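Local coordinates for protein WipB (Legionella pneumophila, PDB 5NNY) that is a translocated effector whose phosphatase domain, the part described here, removes phosphate from serine and threonine and which targets the host's lysosomal nutrient-sensing machinery, at residues H12-A15 against L16-L19; A29-P32 against E33-A36; A61-K64 against Q65-L68; I181-Q184 against V185-H189; E230-A233 against V234-A237. One frame throughout, in Å; residues are numbered along the deposited sequence.

Interaction 1: H12-A15 against L16-L19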
# COMPACT_ATOMS: atom_id res chain seq x y z
N HIS A 12 -4.80 -5.95 4.89
CA HIS A 12 -4.05 -7.21 4.97
C HIS A 12 -4.18 -8.02 3.68
O HIS A 12 -4.36 -9.24 3.69
CB HIS A 12 -4.48 -8.02 6.19
CG HIS A 12 -4.32 -7.26 7.46
ND1 HIS A 12 -3.09 -6.78 7.88
CD2 HIS A 12 -5.22 -6.85 8.38
CE1 HIS A 12 -3.24 -6.12 9.01
NE2 HIS A 12 -4.52 -6.14 9.34
N ALA A 13 -4.12 -7.31 2.55
CA ALA A 13 -4.15 -7.91 1.22
C ALA A 13 -5.41 -8.72 0.96
O ALA A 13 -5.40 -9.66 0.17
CB ALA A 13 -2.91 -8.77 0.97
N ASN A 14 -6.52 -8.37 1.62
CA ASN A 14 -7.78 -9.10 1.45
C ASN A 14 -8.51 -8.43 0.30
O ASN A 14 -9.12 -7.37 0.46
CB ASN A 14 -8.58 -9.08 2.75
CG ASN A 14 -9.89 -9.88 2.66
OD1 ASN A 14 -10.42 -10.12 1.58
ND2 ASN A 14 -10.41 -10.27 3.82
N ALA A 15 -8.46 -9.06 -0.89
CA ALA A 15 -9.02 -8.43 -2.07
C ALA A 15 -10.54 -8.40 -2.02
O ALA A 15 -11.16 -7.49 -2.58
CB ALA A 15 -8.52 -9.14 -3.34
N LEU A 16 -11.17 -9.36 -1.33
CA LEU A 16 -12.62 -9.37 -1.23
C LEU A 16 -13.10 -8.27 -0.29
O LEU A 16 -14.11 -7.60 -0.57
CB LEU A 16 -13.13 -10.72 -0.72
CG LEU A 16 -14.64 -10.87 -0.46
CD1 LEU A 16 -15.53 -10.58 -1.71
CD2 LEU A 16 -14.94 -12.27 0.08
N LEU A 17 -12.40 -8.08 0.82
CA LEU A 17 -12.69 -6.94 1.68
C LEU A 17 -12.57 -5.63 0.91
O LEU A 17 -13.47 -4.79 0.98
CB LEU A 17 -11.73 -6.95 2.88
CG LEU A 17 -11.74 -5.75 3.83
CD1 LEU A 17 -13.13 -5.47 4.44
CD2 LEU A 17 -10.70 -5.94 4.92
N PHE A 18 -11.49 -5.47 0.14
CA PHE A 18 -11.32 -4.31 -0.74
C PHE A 18 -12.51 -4.16 -1.69
O PHE A 18 -13.09 -3.07 -1.80
CB PHE A 18 -10.01 -4.44 -1.53
CG PHE A 18 -9.56 -3.17 -2.22
CD1 PHE A 18 -9.86 -1.92 -1.70
CD2 PHE A 18 -8.82 -3.23 -3.38
CE1 PHE A 18 -9.42 -0.76 -2.35
CE2 PHE A 18 -8.38 -2.08 -4.03
CZ PHE A 18 -8.69 -0.84 -3.51
N LEU A 19 -12.89 -5.24 -2.38
CA LEU A 19 -14.07 -5.19 -3.24
C LEU A 19 -15.31 -4.77 -2.47
O LEU A 19 -16.09 -3.94 -2.95
CB LEU A 19 -14.30 -6.56 -3.89
CG LEU A 19 -15.41 -6.54 -4.96
CD1 LEU A 19 -14.85 -6.04 -6.27
CD2 LEU A 19 -16.02 -7.91 -5.16
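The N-cap of helix 15-24, just after the loop that follows strand 6-8, is built by Asn-14 and the backbone of Leu-17. Asn-14 OD1 accepts from Leu-17 N at 2.9 Å, and the N-H...O angle of 173° makes the bond almost straight. The donor does not sit on a carbonyl lone pair: it stands 67° out of the amide plane, so OD1 is met from above. With CG anti to the backbone N of Asn-14 (chi1 -177°), the amide folds back over the start of the helix. Its CG then packs 3.5 Å from Leu-17 CB, the two side chains crossing at about a right angle, while Leu-16 N lies 3.1 Å from OD1. The regular helical pattern starts at once, with Phe-18 N bonded to Asn-14 O at 3.1 Å and Leu-19 N to Ala-15 O at 2.8 Å. Outside the turn, Ala-15 and Phe-18 rest on helix 105-117, whereas Leu-16 and Leu-19 reach helix 32-42. Asn-14 thus serves the helix with two acceptors, OD1 for Leu-17 N and O for Phe-18 N, and its partly negative side-chain oxygen probably interacts favourably with the positive end of the helix dipole.

Interaction 2: A29-P32 against E33-A36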
# COMPACT_ATOMS: atom_id res chain seq x y z
N ALA A 29 -19.56 -0.62 -9.47
CA ALA A 29 -20.72 -1.47 -9.67
C ALA A 29 -20.28 -2.82 -10.21
O ALA A 29 -19.41 -2.91 -11.08
CB ALA A 29 -21.73 -0.83 -10.63
N ILE A 30 -20.86 -3.88 -9.65
CA ILE A 30 -20.58 -5.25 -10.05
C ILE A 30 -21.86 -6.02 -9.77
O ILE A 30 -22.53 -5.78 -8.76
CB ILE A 30 -19.36 -5.84 -9.29
CG1 ILE A 30 -18.97 -7.23 -9.83
CG2 ILE A 30 -19.66 -5.96 -7.80
CD1 ILE A 30 -17.79 -7.86 -9.04
N SER A 31 -22.21 -6.92 -10.66
CA SER A 31 -23.44 -7.66 -10.49
C SER A 31 -23.35 -8.58 -9.27
O SER A 31 -22.25 -8.98 -8.86
CB SER A 31 -23.78 -8.48 -11.73
OG SER A 31 -22.86 -9.55 -11.95
N PRO A 32 -24.48 -8.90 -8.65
CA PRO A 32 -24.47 -9.90 -7.58
C PRO A 32 -23.87 -11.23 -8.02
O PRO A 32 -23.16 -11.87 -7.24
CB PRO A 32 -25.95 -10.05 -7.23
CG PRO A 32 -26.56 -8.74 -7.59
CD PRO A 32 -25.81 -8.27 -8.81
N GLU A 33 -24.12 -11.67 -9.25
CA GLU A 33 -23.58 -12.96 -9.66
C GLU A 33 -22.06 -12.90 -9.81
O GLU A 33 -21.36 -13.86 -9.47
CB GLU A 33 -24.25 -13.44 -10.95
CG GLU A 33 -23.80 -14.85 -11.32
CD GLU A 33 -24.69 -15.54 -12.36
OE1 GLU A 33 -25.43 -14.84 -13.09
OE2 GLU A 33 -24.64 -16.79 -12.43
N ASN A 34 -21.53 -11.76 -10.29
CA ASN A 34 -20.08 -11.62 -10.43
C ASN A 34 -19.40 -11.37 -9.09
O ASN A 34 -18.25 -11.77 -8.89
CB ASN A 34 -19.73 -10.49 -11.40
CG ASN A 34 -19.89 -10.90 -12.85
OD1 ASN A 34 -19.86 -12.10 -13.18
ND2 ASN A 34 -20.05 -9.92 -13.74
N TYR A 35 -20.08 -10.67 -8.19
CA TYR A 35 -19.59 -10.60 -6.82
C TYR A 35 -19.46 -11.99 -6.22
O TYR A 35 -18.45 -12.31 -5.58
CB TYR A 35 -20.55 -9.73 -6.02
CG TYR A 35 -20.08 -9.34 -4.65
CD1 TYR A 35 -20.14 -10.23 -3.59
CD2 TYR A 35 -19.64 -8.05 -4.40
CE1 TYR A 35 -19.75 -9.86 -2.33
CE2 TYR A 35 -19.24 -7.67 -3.14
CZ TYR A 35 -19.29 -8.58 -2.11
OH TYR A 35 -18.89 -8.23 -0.85
N ALA A 36 -20.47 -12.84 -6.43
CA ALA A 36 -20.42 -14.17 -5.85
C ALA A 36 -19.29 -14.98 -6.48
O ALA A 36 -18.59 -15.72 -5.78
CB ALA A 36 -21.75 -14.91 -6.02
O HOH W 1 -20.60 -7.09 -13.23
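Ser-31 O takes the shortest polar bond of this turn, from Tyr-35 N at 2.8 Å, with an N-H...O angle of 168° and the donor nearly along the C=O axis. The same residue caps helix 32-42 with its side chain: Asn-34 N donates to Ser-31 OG at 3.1 Å, a more bent bond of 153°. OG can do so because it lies between the backbone N and carbonyl carbon of Ser-31 (chi1 68°), which also brings it to 3.3 Å from Asn-34 CB. A water closes the polar side, accepting from Ser-31 N at 3.0 Å and from Asn-34 ND2 at 2.9 Å; ND2 has a further acceptor in Gln-81 OE1. Ile-30 supplies the apolar side. Its CG1 touches Asn-34 CB at 3.7 Å, CD1 lies against the backbone at Tyr-35 N, and CG2 meets the ring edge of Tyr-35, near the ring plane, at 4.0 Å from CD2. Beyond these residues Ile-30 packs on Val-23 of helix 15-24, and Tyr-35 OH is bonded to Asn-20 of the same helix. Serine backbone and side chain therefore engage two successive helix N-H groups, while the water links Ser-31 N to the Asn-34 amide; polar groups thus satisfy the start of the helix on one side, and Ile-30 packs against it with apolar atoms.

Interaction 3: A61-K64 against Q65-L68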
# COMPACT_ATOMS: atom_id res chain seq x y z
N ALA A 61 0.81 -28.76 -6.24
CA ALA A 61 0.17 -29.59 -7.24
C ALA A 61 1.04 -29.70 -8.48
O ALA A 61 1.69 -28.74 -8.89
CB ALA A 61 -1.20 -29.01 -7.61
N GLU A 62 1.04 -30.89 -9.07
CA GLU A 62 1.82 -31.12 -10.28
C GLU A 62 1.35 -30.23 -11.41
O GLU A 62 2.15 -29.76 -12.22
CB GLU A 62 1.76 -32.59 -10.68
CG GLU A 62 1.51 -33.56 -9.52
CD GLU A 62 0.06 -33.53 -9.00
OE1 GLU A 62 -0.14 -33.36 -7.78
OE2 GLU A 62 -0.88 -33.66 -9.83
N ASN A 63 0.04 -29.98 -11.48
CA ASN A 63 -0.56 -29.12 -12.50
C ASN A 63 -0.80 -27.70 -11.99
O ASN A 63 -1.80 -27.06 -12.34
CB ASN A 63 -1.87 -29.73 -13.00
CG ASN A 63 -2.92 -29.88 -11.90
OD1 ASN A 63 -2.60 -29.90 -10.70
ND2 ASN A 63 -4.18 -30.03 -12.30
N LYS A 64 0.13 -27.17 -11.17
CA LYS A 64 -0.05 -25.85 -10.56
C LYS A 64 -0.19 -24.77 -11.62
O LYS A 64 -0.99 -23.83 -11.44
CB LYS A 64 1.13 -25.52 -9.64
CG LYS A 64 2.50 -25.59 -10.29
CD LYS A 64 3.56 -25.01 -9.36
CE LYS A 64 4.59 -26.02 -8.94
NZ LYS A 64 5.77 -25.31 -8.35
N GLN A 65 0.55 -24.87 -12.72
CA GLN A 65 0.44 -23.84 -13.74
C GLN A 65 -0.97 -23.81 -14.31
O GLN A 65 -1.58 -22.74 -14.43
CB GLN A 65 1.47 -24.05 -14.86
CG GLN A 65 1.51 -22.87 -15.82
CD GLN A 65 2.59 -22.94 -16.88
OE1 GLN A 65 3.43 -23.82 -16.88
NE2 GLN A 65 2.57 -21.97 -17.79
N GLU A 66 -1.51 -24.99 -14.67
CA GLU A 66 -2.86 -25.06 -15.23
C GLU A 66 -3.88 -24.49 -14.26
O GLU A 66 -4.73 -23.68 -14.64
CB GLU A 66 -3.21 -26.51 -15.59
CG GLU A 66 -4.70 -26.69 -15.94
CD GLU A 66 -5.17 -28.14 -16.02
OE1 GLU A 66 -6.20 -28.38 -16.69
OE2 GLU A 66 -4.54 -29.04 -15.41
N ARG A 67 -3.81 -24.90 -12.99
CA ARG A 67 -4.74 -24.42 -11.98
C ARG A 67 -4.73 -22.90 -11.89
O ARG A 67 -5.79 -22.27 -11.84
CB ARG A 67 -4.38 -25.02 -10.61
CG ARG A 67 -4.64 -26.52 -10.44
CD ARG A 67 -3.92 -26.98 -9.18
NE ARG A 67 -4.15 -28.38 -8.80
CZ ARG A 67 -4.84 -28.75 -7.73
NH1 ARG A 67 -4.98 -30.04 -7.41
NH2 ARG A 67 -5.39 -27.83 -6.96
N LEU A 68 -3.54 -22.32 -11.81
CA LEU A 68 -3.39 -20.87 -11.65
C LEU A 68 -3.85 -20.11 -12.89
O LEU A 68 -4.48 -19.06 -12.79
CB LEU A 68 -1.94 -20.53 -11.32
CG LEU A 68 -1.42 -21.04 -9.98
CD1 LEU A 68 0.09 -20.96 -9.90
CD2 LEU A 68 -2.06 -20.25 -8.87
O HOH W 2 -3.54 -32.05 -9.07
O HOH W 3 2.37 -27.13 -13.68
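Arg-67 folds back along the first turn of helix 64-79 toward Ala-61 and Asn-63, and its chain can be followed outward atom by atom. CB lies over the backbone oxygens of Asn-63 and Lys-64. CG comes 3.5 Å from Asn-63 O, the acceptor that also receives Arg-67 N. CD lies near both Asn-63 OD1 and Ala-61 CB, which approach it from the same side. At NE the contact becomes polar: it donates to Asn-63 OD1 at 2.9 Å, with an N-H...O angle of 158°. OD1 lies in the guanidinium plane, but NE stands above the amide plane, consistent with the two flat groups being turned 88° apart. Ala-61 CB covers one guanidinium face, 3.7 Å from CZ. Of the terminal nitrogens, NH1 donates to a water at 3.0 Å that in turn donates to Asn-63 OD1 and Glu-62 OE2; NH2 forms a salt bridge with Glu-46.

The asparagine amide is gripped at its other end as well, since Asn-63 ND2 donates to Glu-66 OE2 at 3.3 Å, from above the carboxylate plane. Asn-63 CG sits between its own backbone N and carbonyl carbon (chi1 62°), which turns the amide toward both partners. A second water joins Glu-62 O to Gln-65 N at 3.1 Å from the latter, serving an early helix N-H. Asn-63 holds the N-cap position, yet its side chain makes no capping bond and is engaged with Arg-67 and Glu-66 instead. The arrangement is a type I turn, Ala-61 to Lys-64, leading directly into a helix, within a region predicted to be coiled coil.

Interaction 4: I181-Q184 against V185-H189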
# COMPACT_ATOMS: atom_id res chain seq x y z
N ILE A 181 2.13 -2.76 -13.66
CA ILE A 181 1.18 -2.21 -12.69
C ILE A 181 1.93 -1.42 -11.62
O ILE A 181 1.49 -0.34 -11.20
CB ILE A 181 0.32 -3.33 -12.09
CG1 ILE A 181 -0.52 -4.00 -13.18
CG2 ILE A 181 -0.63 -2.80 -10.99
CD1 ILE A 181 -1.37 -5.15 -12.68
N TYR A 182 3.08 -1.92 -11.19
CA TYR A 182 3.89 -1.20 -10.22
C TYR A 182 4.21 0.21 -10.70
O TYR A 182 3.96 1.20 -9.99
CB TYR A 182 5.21 -1.93 -9.92
CG TYR A 182 6.04 -1.03 -9.02
CD1 TYR A 182 5.65 -0.80 -7.71
CD2 TYR A 182 7.16 -0.35 -9.50
CE1 TYR A 182 6.37 0.06 -6.88
CE2 TYR A 182 7.88 0.50 -8.68
CZ TYR A 182 7.48 0.70 -7.38
OH TYR A 182 8.20 1.54 -6.57
N HIS A 183 4.78 0.32 -11.89
CA HIS A 183 5.25 1.61 -12.41
C HIS A 183 4.10 2.48 -12.90
O HIS A 183 4.12 3.71 -12.71
CB HIS A 183 6.26 1.37 -13.54
CG HIS A 183 7.57 0.80 -13.07
ND1 HIS A 183 8.51 1.55 -12.41
CD2 HIS A 183 8.09 -0.45 -13.18
CE1 HIS A 183 9.56 0.80 -12.12
NE2 HIS A 183 9.33 -0.42 -12.58
N GLN A 184 3.10 1.89 -13.56
CA GLN A 184 2.05 2.68 -14.20
C GLN A 184 0.94 3.07 -13.23
O GLN A 184 0.24 4.06 -13.44
CB GLN A 184 1.45 1.91 -15.37
CG GLN A 184 2.41 1.73 -16.50
CD GLN A 184 2.79 3.05 -17.13
OE1 GLN A 184 1.93 3.92 -17.34
NE2 GLN A 184 4.07 3.23 -17.41
N VAL A 185 0.75 2.29 -12.18
CA VAL A 185 -0.41 2.41 -11.31
C VAL A 185 0.02 2.64 -9.87
O VAL A 185 -0.31 3.66 -9.26
CB VAL A 185 -1.31 1.17 -11.42
CG1 VAL A 185 -2.48 1.28 -10.45
CG2 VAL A 185 -1.80 1.01 -12.86
N TYR A 186 0.74 1.67 -9.31
CA TYR A 186 0.94 1.65 -7.86
C TYR A 186 1.78 2.82 -7.38
O TYR A 186 1.38 3.56 -6.46
CB TYR A 186 1.56 0.32 -7.44
CG TYR A 186 1.71 0.19 -5.94
CD1 TYR A 186 0.65 -0.25 -5.15
CD2 TYR A 186 2.93 0.48 -5.31
CE1 TYR A 186 0.78 -0.38 -3.77
CE2 TYR A 186 3.07 0.36 -3.93
CZ TYR A 186 1.99 -0.08 -3.16
OH TYR A 186 2.13 -0.23 -1.79
N LYS A 187 2.97 3.00 -7.96
CA LYS A 187 3.94 3.90 -7.33
C LYS A 187 3.53 5.36 -7.43
O LYS A 187 3.90 6.16 -6.56
CB LYS A 187 5.35 3.71 -7.93
CG LYS A 187 5.53 4.23 -9.36
CD LYS A 187 6.98 4.09 -9.80
CE LYS A 187 7.24 4.73 -11.17
NZ LYS A 187 8.60 4.34 -11.63
N LYS A 188 2.80 5.75 -8.47
CA LYS A 188 2.44 7.15 -8.57
C LYS A 188 1.24 7.51 -7.70
O LYS A 188 0.90 8.70 -7.62
CB LYS A 188 2.21 7.51 -10.04
CG LYS A 188 3.52 7.51 -10.85
CD LYS A 188 3.31 7.33 -12.36
CE LYS A 188 4.58 6.77 -13.05
NZ LYS A 188 5.70 7.75 -13.16
N HIS A 189 0.62 6.54 -7.03
CA HIS A 189 -0.47 6.82 -6.10
C HIS A 189 -0.01 6.69 -4.65
O HIS A 189 -0.83 6.83 -3.73
CB HIS A 189 -1.66 5.88 -6.37
CG HIS A 189 -2.41 6.23 -7.61
ND1 HIS A 189 -2.03 5.78 -8.86
CD2 HIS A 189 -3.49 7.02 -7.81
CE1 HIS A 189 -2.85 6.25 -9.77
NE2 HIS A 189 -3.75 7.01 -9.16
O HOH W 4 -0.11 6.20 -11.66
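Lys-187 CB lies over one face of the Tyr-182 ring, a CH-pi contact 4.1 Å from the centroid, while the edge of that ring takes His-183 CD2. The His-183 ring has Tyr-182 CD2 over its centre on one face and Lys-187 NZ at its edge. The contact lies toward the C-terminal part of helix 175-186, where the backbone widens into a pi-type turn. The evidence is in the bonding: Ile-181 O accepts from both Val-185 N and Tyr-186 N, the i+4 bond being bent (138°) and the i+5 bond straighter (164°). Lys-187 N then continues the wide spacing to Tyr-182 O, nearly along its carbonyl direction.

Among the side chains, Tyr-182 CE1 and Tyr-186 CD2 meet at 3.8 Å with their chains slanting across one another, and Ile-181 CG2 runs beside Val-185 CB at 4.1 Å. The side of the turn bearing these four residues is buried against helices 105-117 and 128-138 of the phosphatase domain, and Tyr-186 OH is bonded to Glu-97. His-183 O, buried here, has no polar partner in the model; the nearby Lys-188 CE is 3.1 Å away. Farther along, His-189 ND1 donates to Val-185 O at 2.8 Å, in the carbonyl plane. Lys-187 NZ has a weak bond to Ala-251 O besides its histidine partner. Lys-187 CG takes the position between backbone N and carbonyl carbon (chi1 72°), and the extended chain beyond it delivers NZ to His-183 ND1 at 2.9 Å, in the imidazole plane.

Interaction 5: E230-A233 against V234-A237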
# COMPACT_ATOMS: atom_id res chain seq x y z
N GLU A 230 4.88 25.27 9.86
CA GLU A 230 3.68 24.92 10.61
C GLU A 230 2.95 26.17 11.08
O GLU A 230 2.35 26.17 12.16
CB GLU A 230 4.02 24.03 11.80
CG GLU A 230 5.04 24.64 12.75
CD GLU A 230 5.23 23.81 14.00
OE1 GLU A 230 5.65 24.38 15.04
OE2 GLU A 230 4.96 22.59 13.95
N GLU A 231 3.01 27.25 10.30
CA GLU A 231 2.43 28.50 10.75
C GLU A 231 0.91 28.49 10.72
O GLU A 231 0.29 29.38 11.31
CB GLU A 231 2.98 29.66 9.91
CG GLU A 231 4.44 29.98 10.22
CD GLU A 231 4.70 30.03 11.72
OE1 GLU A 231 4.16 30.95 12.38
OE2 GLU A 231 5.43 29.15 12.24
N SER A 232 0.32 27.50 10.05
CA SER A 232 -1.13 27.36 9.92
C SER A 232 -1.39 25.97 9.37
O SER A 232 -0.47 25.28 8.92
CB SER A 232 -1.72 28.43 9.00
OG SER A 232 -1.31 28.23 7.65
N ALA A 233 -2.67 25.57 9.38
CA ALA A 233 -3.04 24.29 8.76
C ALA A 233 -2.73 24.29 7.27
O ALA A 233 -2.25 23.29 6.73
CB ALA A 233 -4.53 24.01 8.98
N VAL A 234 -3.02 25.41 6.59
CA VAL A 234 -2.68 25.56 5.18
C VAL A 234 -1.18 25.43 4.96
O VAL A 234 -0.73 24.80 4.00
CB VAL A 234 -3.22 26.91 4.64
CG1 VAL A 234 -2.46 27.33 3.40
CG2 VAL A 234 -4.71 26.79 4.31
N ASP A 235 -0.38 26.03 5.85
CA ASP A 235 1.07 25.95 5.68
C ASP A 235 1.57 24.52 5.87
O ASP A 235 2.48 24.07 5.16
CB ASP A 235 1.78 26.89 6.66
CG ASP A 235 2.38 28.09 5.97
OD1 ASP A 235 2.08 28.29 4.77
OD2 ASP A 235 3.15 28.84 6.61
N LEU A 236 1.01 23.80 6.84
CA LEU A 236 1.42 22.41 7.04
C LEU A 236 1.07 21.56 5.84
O LEU A 236 1.86 20.70 5.41
CB LEU A 236 0.76 21.85 8.30
CG LEU A 236 1.29 20.50 8.77
CD1 LEU A 236 2.74 20.59 9.23
CD2 LEU A 236 0.41 19.89 9.86
N ALA A 237 -0.11 21.80 5.26
CA ALA A 237 -0.50 21.10 4.05
C ALA A 237 0.47 21.39 2.92
O ALA A 237 0.82 20.50 2.14
CB ALA A 237 -1.92 21.52 3.65
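Ser-232 OG and Asp-235 N form the innermost contact, a capping bond of 3.0 Å with an N-H...O angle of 154°. The hydroxyl is set for it by its torsion, lying between the backbone N and the carbonyl carbon of Ser-232 (chi1 68°), and it also comes 3.5 Å from Asp-235 CB. Ser-232 O receives Leu-236 N at 3.0 Å, and Ala-233 O receives Ala-237 N at the same distance, so the alpha-helical bonding begins with the carbonyl of the serine itself. Next to this, Glu-231 and Asp-235 run side by side, pointing the same way, with Asp-235 OD2 3.4 Å from Glu-231 CB. Their carboxylates are kept apart, Glu-231 OE2 lying 6.1 Å from Asp-235 OD2, and each has its own partner: Lys-299 makes a salt bridge with Glu-231, and Ser-229 OG bonds to Asp-235 OD2. Around the turn, Glu-230 CB makes a loose approach to Leu-236 CD1 at 4.5 Å. Farther out, Asn-202 OD1 bonds to Ala-233 N, while Ala-233 and Ala-237 pack on Leu-197 and Ile-204 of the neighbouring strands 190-198 and 203-208. This is a serine N-cap, opening helix 233-253 against the mixed sheet of the phosphatase domain.

Overall arrangement
Along the chain the five contacts follow in series, each local to one turn. Interactions 1, 2, 3 and 5 lie at the starts of helices 15-24, 32-42, 64-79 and 233-253; interaction 4 lies toward the end of helix 175-186. Interactions 1 and 2, centres 15 Å apart, touch directly: Leu-19 CD2 packs 3.7 Å from Tyr-35 CD2, joining helices 15-24 and 32-42. Interaction 3 is 27 Å from interaction 2, centre to centre. Interactions 1 and 4 both lie near the chain's centre, their own centres about 18 Å apart; the centres of interactions 3 and 5 are about 55 Å apart, on opposite sides of the chain's centre. Interaction 5 packs on the six-stranded mixed sheet; the others lie in helices of this phosphoesterase-fold domain.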